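4-hydroxythreonine-4-phosphate dehydrogenase (Legionella pneumophila subsp. pneumophila, PDB 6XMY) probably catalyses the NAD-dependent oxidation of 4-phosphooxy-L-threonine, a late step in making pyridoxine 5'-phosphate, with a divalent metal ion such as zinc. Local coordinates at residues A[49-62]-A[74-88]. Residues are numbered along the deposited sequence; the frame is centred on the assembly and turned at random.
With EDO (1,2-ethanediol), chain E; EDO (1,2-ethanediol), chain F.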
# COMPACT_ATOMS: atom_id res chain seq x y z
N ARG A 49 22.56 -8.52 5.23
CA ARG A 49 22.30 -7.15 4.79
C ARG A 49 22.71 -6.14 5.86
O ARG A 49 23.28 -5.10 5.55
CB ARG A 49 20.84 -7.01 4.38
CG ARG A 49 20.46 -5.68 3.71
CD ARG A 49 21.15 -5.48 2.33
NE ARG A 49 20.92 -6.60 1.42
CZ ARG A 49 19.85 -6.75 0.64
NH1 ARG A 49 18.87 -5.84 0.65
NH2 ARG A 49 19.75 -7.82 -0.15
N ALA A 50 22.46 -6.46 7.14
CA ALA A 50 22.90 -5.59 8.22
C ALA A 50 24.42 -5.44 8.21
O ALA A 50 24.96 -4.34 8.39
CB ALA A 50 22.40 -6.13 9.57
N SER A 51 25.13 -6.55 8.01
CA SER A 51 26.58 -6.48 7.91
C SER A 51 27.02 -5.62 6.73
O SER A 51 27.94 -4.81 6.86
CB SER A 51 27.17 -7.89 7.79
OG SER A 51 27.01 -8.60 9.01
N GLU A 52 26.37 -5.78 5.58
CA GLU A 52 26.73 -4.97 4.42
C GLU A 52 26.51 -3.49 4.69
O GLU A 52 27.27 -2.64 4.20
CB GLU A 52 25.92 -5.42 3.20
CG GLU A 52 26.33 -4.71 1.91
CD GLU A 52 25.53 -5.14 0.69
OE1 GLU A 52 24.56 -5.92 0.83
OE2 GLU A 52 25.87 -4.70 -0.43
N LEU A 53 25.49 -3.16 5.48
CA LEU A 53 25.16 -1.79 5.85
C LEU A 53 25.95 -1.30 7.06
O LEU A 53 25.73 -0.16 7.49
CB LEU A 53 23.66 -1.66 6.14
CG LEU A 53 22.74 -1.90 4.94
CD1 LEU A 53 21.30 -1.99 5.40
CD2 LEU A 53 22.90 -0.78 3.91
N ASN A 54 26.83 -2.13 7.62
CA ASN A 54 27.62 -1.78 8.80
C ASN A 54 26.74 -1.45 10.01
O ASN A 54 27.09 -0.59 10.83
CB ASN A 54 28.63 -0.66 8.50
CG ASN A 54 29.65 -1.06 7.47
OD1 ASN A 54 30.27 -2.13 7.56
ND2 ASN A 54 29.84 -0.22 6.46
N LEU A 55 25.61 -2.13 10.12
CA LEU A 55 24.67 -1.94 11.22
C LEU A 55 24.91 -3.00 12.29
O LEU A 55 25.17 -4.17 11.96
CB LEU A 55 23.23 -2.08 10.73
CG LEU A 55 22.74 -1.05 9.72
CD1 LEU A 55 21.33 -1.39 9.24
CD2 LEU A 55 22.78 0.36 10.32
N SER A 56 24.83 -2.60 13.55
CA SER A 56 24.95 -3.51 14.69
C SER A 56 23.55 -3.74 15.24
O SER A 56 22.99 -2.88 15.94
CB SER A 56 25.88 -2.92 15.74
OG SER A 56 27.20 -2.80 15.25
N ILE A 57 22.98 -4.90 14.94
CA ILE A 57 21.62 -5.25 15.34
C ILE A 57 21.66 -6.61 16.02
O ILE A 57 22.37 -7.52 15.57
CB ILE A 57 20.69 -5.31 14.11
CG1 ILE A 57 20.57 -3.93 13.46
CG2 ILE A 57 19.31 -5.83 14.49
CD1 ILE A 57 19.90 -3.95 12.11
N LYS A 58 20.89 -6.75 17.09
CA LYS A 58 20.71 -8.04 17.74
C LYS A 58 19.38 -8.63 17.29
O LYS A 58 18.32 -8.01 17.47
CB LYS A 58 20.77 -7.90 19.26
CG LYS A 58 22.16 -7.53 19.75
CD LYS A 58 22.16 -7.19 21.23
CE LYS A 58 23.49 -6.61 21.67
NZ LYS A 58 24.62 -7.52 21.35
N PHE A 59 19.42 -9.81 16.70
CA PHE A 59 18.24 -10.44 16.14
C PHE A 59 17.66 -11.45 17.11
O PHE A 59 18.39 -12.26 17.70
CB PHE A 59 18.59 -11.14 14.83
CG PHE A 59 19.02 -10.19 13.74
CD1 PHE A 59 18.09 -9.61 12.90
CD2 PHE A 59 20.36 -9.87 13.57
CE1 PHE A 59 18.48 -8.73 11.91
CE2 PHE A 59 20.76 -9.00 12.57
CZ PHE A 59 19.82 -8.43 11.74
N LEU A 60 16.34 -11.42 17.26
CA LEU A 60 15.62 -12.40 18.04
C LEU A 60 14.66 -13.14 17.12
O LEU A 60 14.04 -12.53 16.25
CB LEU A 60 14.80 -11.71 19.15
CG LEU A 60 15.59 -10.94 20.21
CD1 LEU A 60 14.66 -10.08 21.04
CD2 LEU A 60 16.36 -11.90 21.09
N GLU A 61 14.53 -14.44 17.31
CA GLU A 61 13.50 -15.18 16.60
C GLU A 61 12.16 -15.02 17.32
O GLU A 61 12.08 -15.11 18.55
CB GLU A 61 13.88 -16.65 16.46
CG GLU A 61 15.09 -16.83 15.55
CD GLU A 61 15.35 -18.28 15.21
OE1 GLU A 61 14.48 -19.13 15.49
OE2 GLU A 61 16.43 -18.57 14.66
N TYR A 62 11.12 -14.77 16.54
CA TYR A 62 9.80 -14.53 17.10
C TYR A 62 9.32 -15.70 17.94
O TYR A 62 9.48 -16.86 17.57
CB TYR A 62 8.78 -14.29 15.98
CG TYR A 62 7.38 -14.17 16.52
CD1 TYR A 62 6.97 -13.01 17.17
CD2 TYR A 62 6.49 -15.23 16.44
CE1 TYR A 62 5.69 -12.91 17.71
CE2 TYR A 62 5.22 -15.13 16.97
CZ TYR A 62 4.82 -13.97 17.60
OH TYR A 62 3.56 -13.88 18.13
N TYR A 74 17.20 -4.16 18.91
CA TYR A 74 16.80 -5.52 18.63
C TYR A 74 15.84 -5.53 17.45
O TYR A 74 15.13 -4.55 17.18
CB TYR A 74 16.12 -6.16 19.84
CG TYR A 74 17.08 -6.35 20.99
CD1 TYR A 74 17.39 -5.29 21.84
CD2 TYR A 74 17.69 -7.57 21.21
CE1 TYR A 74 18.27 -5.46 22.89
CE2 TYR A 74 18.57 -7.75 22.25
CZ TYR A 74 18.85 -6.69 23.09
OH TYR A 74 19.73 -6.88 24.12
N LEU A 75 15.84 -6.64 16.72
CA LEU A 75 14.88 -6.85 15.66
C LEU A 75 14.39 -8.28 15.76
O LEU A 75 15.19 -9.22 15.78
CB LEU A 75 15.52 -6.59 14.29
CG LEU A 75 14.50 -6.41 13.17
CD1 LEU A 75 13.61 -5.20 13.40
CD2 LEU A 75 15.26 -6.28 11.88
N THR A 76 13.07 -8.44 15.85
CA THR A 76 12.46 -9.75 15.96
C THR A 76 12.01 -10.21 14.59
O THR A 76 11.37 -9.45 13.85
CB THR A 76 11.29 -9.70 16.94
OG1 THR A 76 11.79 -9.40 18.25
CG2 THR A 76 10.54 -11.04 16.98
N VAL A 77 12.36 -11.45 14.24
CA VAL A 77 12.16 -12.00 12.91
C VAL A 77 11.37 -13.29 13.01
O VAL A 77 11.66 -14.13 13.87
CB VAL A 77 13.52 -12.26 12.22
CG1 VAL A 77 13.33 -12.84 10.82
CG2 VAL A 77 14.38 -10.98 12.20
N TRP A 78 10.39 -13.45 12.11
CA TRP A 78 9.73 -14.72 11.81
C TRP A 78 10.46 -15.29 10.59
O TRP A 78 10.20 -14.85 9.47
CB TRP A 78 8.24 -14.51 11.50
CG TRP A 78 7.49 -15.79 11.24
CD1 TRP A 78 7.75 -16.71 10.27
CD2 TRP A 78 6.34 -16.29 11.96
NE1 TRP A 78 6.85 -17.75 10.33
CE2 TRP A 78 5.98 -17.52 11.37
CE3 TRP A 78 5.60 -15.82 13.05
CZ2 TRP A 78 4.90 -18.29 11.82
CZ3 TRP A 78 4.52 -16.59 13.51
CH2 TRP A 78 4.18 -17.80 12.89
N PRO A 79 11.37 -16.23 10.77
CA PRO A 79 12.22 -16.65 9.65
C PRO A 79 11.44 -17.39 8.57
O PRO A 79 10.60 -18.25 8.85
CB PRO A 79 13.26 -17.56 10.31
CG PRO A 79 13.28 -17.10 11.75
CD PRO A 79 11.84 -16.82 12.04
N VAL A 80 11.73 -17.03 7.32
CA VAL A 80 11.22 -17.71 6.14
C VAL A 80 12.40 -17.84 5.20
O VAL A 80 13.02 -16.83 4.87
CB VAL A 80 10.11 -16.90 5.45
CG1 VAL A 80 9.56 -17.66 4.26
CG2 VAL A 80 8.99 -16.54 6.44
N PRO A 81 12.76 -19.03 4.73
CA PRO A 81 14.04 -19.20 4.01
C PRO A 81 13.93 -18.88 2.53
O PRO A 81 13.04 -19.38 1.83
CB PRO A 81 14.36 -20.68 4.23
CG PRO A 81 13.00 -21.34 4.38
CD PRO A 81 12.12 -20.32 5.07
N CYS A 82 14.87 -18.07 2.03
CA CYS A 82 15.01 -17.91 0.59
C CYS A 82 15.43 -19.24 -0.03
O CYS A 82 16.10 -20.06 0.59
CB CYS A 82 16.09 -16.87 0.26
SG CYS A 82 15.66 -15.19 0.70
N ALA A 83 15.00 -19.47 -1.28
CA ALA A 83 15.43 -20.67 -1.99
C ALA A 83 16.92 -20.61 -2.34
O ALA A 83 17.58 -21.66 -2.38
CB ALA A 83 14.61 -20.87 -3.26
N ALA A 84 17.45 -19.42 -2.58
CA ALA A 84 18.85 -19.24 -2.91
C ALA A 84 19.39 -18.03 -2.16
O ALA A 84 18.65 -17.06 -1.94
CB ALA A 84 19.06 -19.04 -4.41
N PRO A 85 20.66 -18.06 -1.76
CA PRO A 85 21.26 -16.89 -1.12
C PRO A 85 21.15 -15.67 -2.02
O PRO A 85 21.22 -15.77 -3.25
CB PRO A 85 22.72 -17.31 -0.92
CG PRO A 85 22.64 -18.79 -0.79
CD PRO A 85 21.55 -19.23 -1.73
N VAL A 86 21.01 -14.53 -1.37
CA VAL A 86 20.65 -13.28 -2.03
C VAL A 86 21.90 -12.46 -2.29
O VAL A 86 22.80 -12.38 -1.44
CB VAL A 86 19.65 -12.50 -1.15
CG1 VAL A 86 19.29 -11.16 -1.81
CG2 VAL A 86 18.39 -13.33 -0.87
N ILE A 87 21.96 -11.83 -3.46
CA ILE A 87 22.99 -10.86 -3.80
C ILE A 87 22.29 -9.52 -3.96
O ILE A 87 21.34 -9.41 -4.74
CB ILE A 87 23.73 -11.28 -5.08
CG1 ILE A 87 24.45 -12.61 -4.86
CG2 ILE A 87 24.70 -10.19 -5.53
CD1 ILE A 87 24.88 -13.28 -6.14
N SER A 88 22.74 -8.52 -3.21
CA SER A 88 22.08 -7.21 -3.23
C SER A 88 21.98 -6.67 -4.65
O SER A 88 22.97 -6.65 -5.40
CB SER A 88 22.86 -6.22 -2.38
OG SER A 88 22.95 -6.70 -1.05
C1 EDO E . 22.64 -9.98 1.33
O1 EDO E . 21.97 -9.54 0.15
C2 EDO E . 23.86 -9.11 1.55
O2 EDO E . 23.41 -7.77 1.78
C1 EDO F . 21.74 -14.70 2.52
O1 EDO F . 20.68 -14.73 1.56
C2 EDO F . 22.78 -13.66 2.13
O2 EDO F . 23.43 -14.01 0.90
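Edge strand 58-61 pairs in parallel with strand 74-79 at the margin of the PdxA fold, Lys58 lying beside Tyr74 and Glu61 beside Val77. The ladder has four backbone hydrogen bonds: Leu75 N to Lys58 O, Leu60 N to Leu75 O (2.9 Å, 168° at the hydrogen), Val77 N to Leu60 O, and Tyr62 N to Val77 O, which is met from above the carbonyl plane. On one face Phe59 runs alongside Leu75, CE1 to CD2 4.0 Å, while its ring edge touches Val77 CG2 and Ile57 CG2 lies over one ring face near the rim. On the other, the Tyr74 ring leans on Lys58 CB and CD and on Leu60 CD1. Thr76 has CG2 anti to its N, directing this methyl at Tyr62 CA (3.6 Å) and the edge of the Tyr62 ring. Beyond the ladder, Tyr62 CD2 reaches Trp78 CE3 at 3.6 Å; the planes are tilted by 22° but slid so far that the rings barely overlap. Past the strands the chain returns to the helix end, where, in one of two conformers modelled for Ser88, OG donates to the syn lone pair of Glu52 OE1 (2.6 Å) and sits over a face of the Arg49 guanidinium. A bound ethanediol (chain E) accepts from Arg49 NH2 through O1 (2.8 Å), and Asp25 forms a salt bridge with Arg49 NH1. Helix 43-52 packs on the Phe59 and Val77 face, strand 37-41 continues the sheet beyond 74-79, and helix 96-111 receives Trp78 through Leu105 and Leu109.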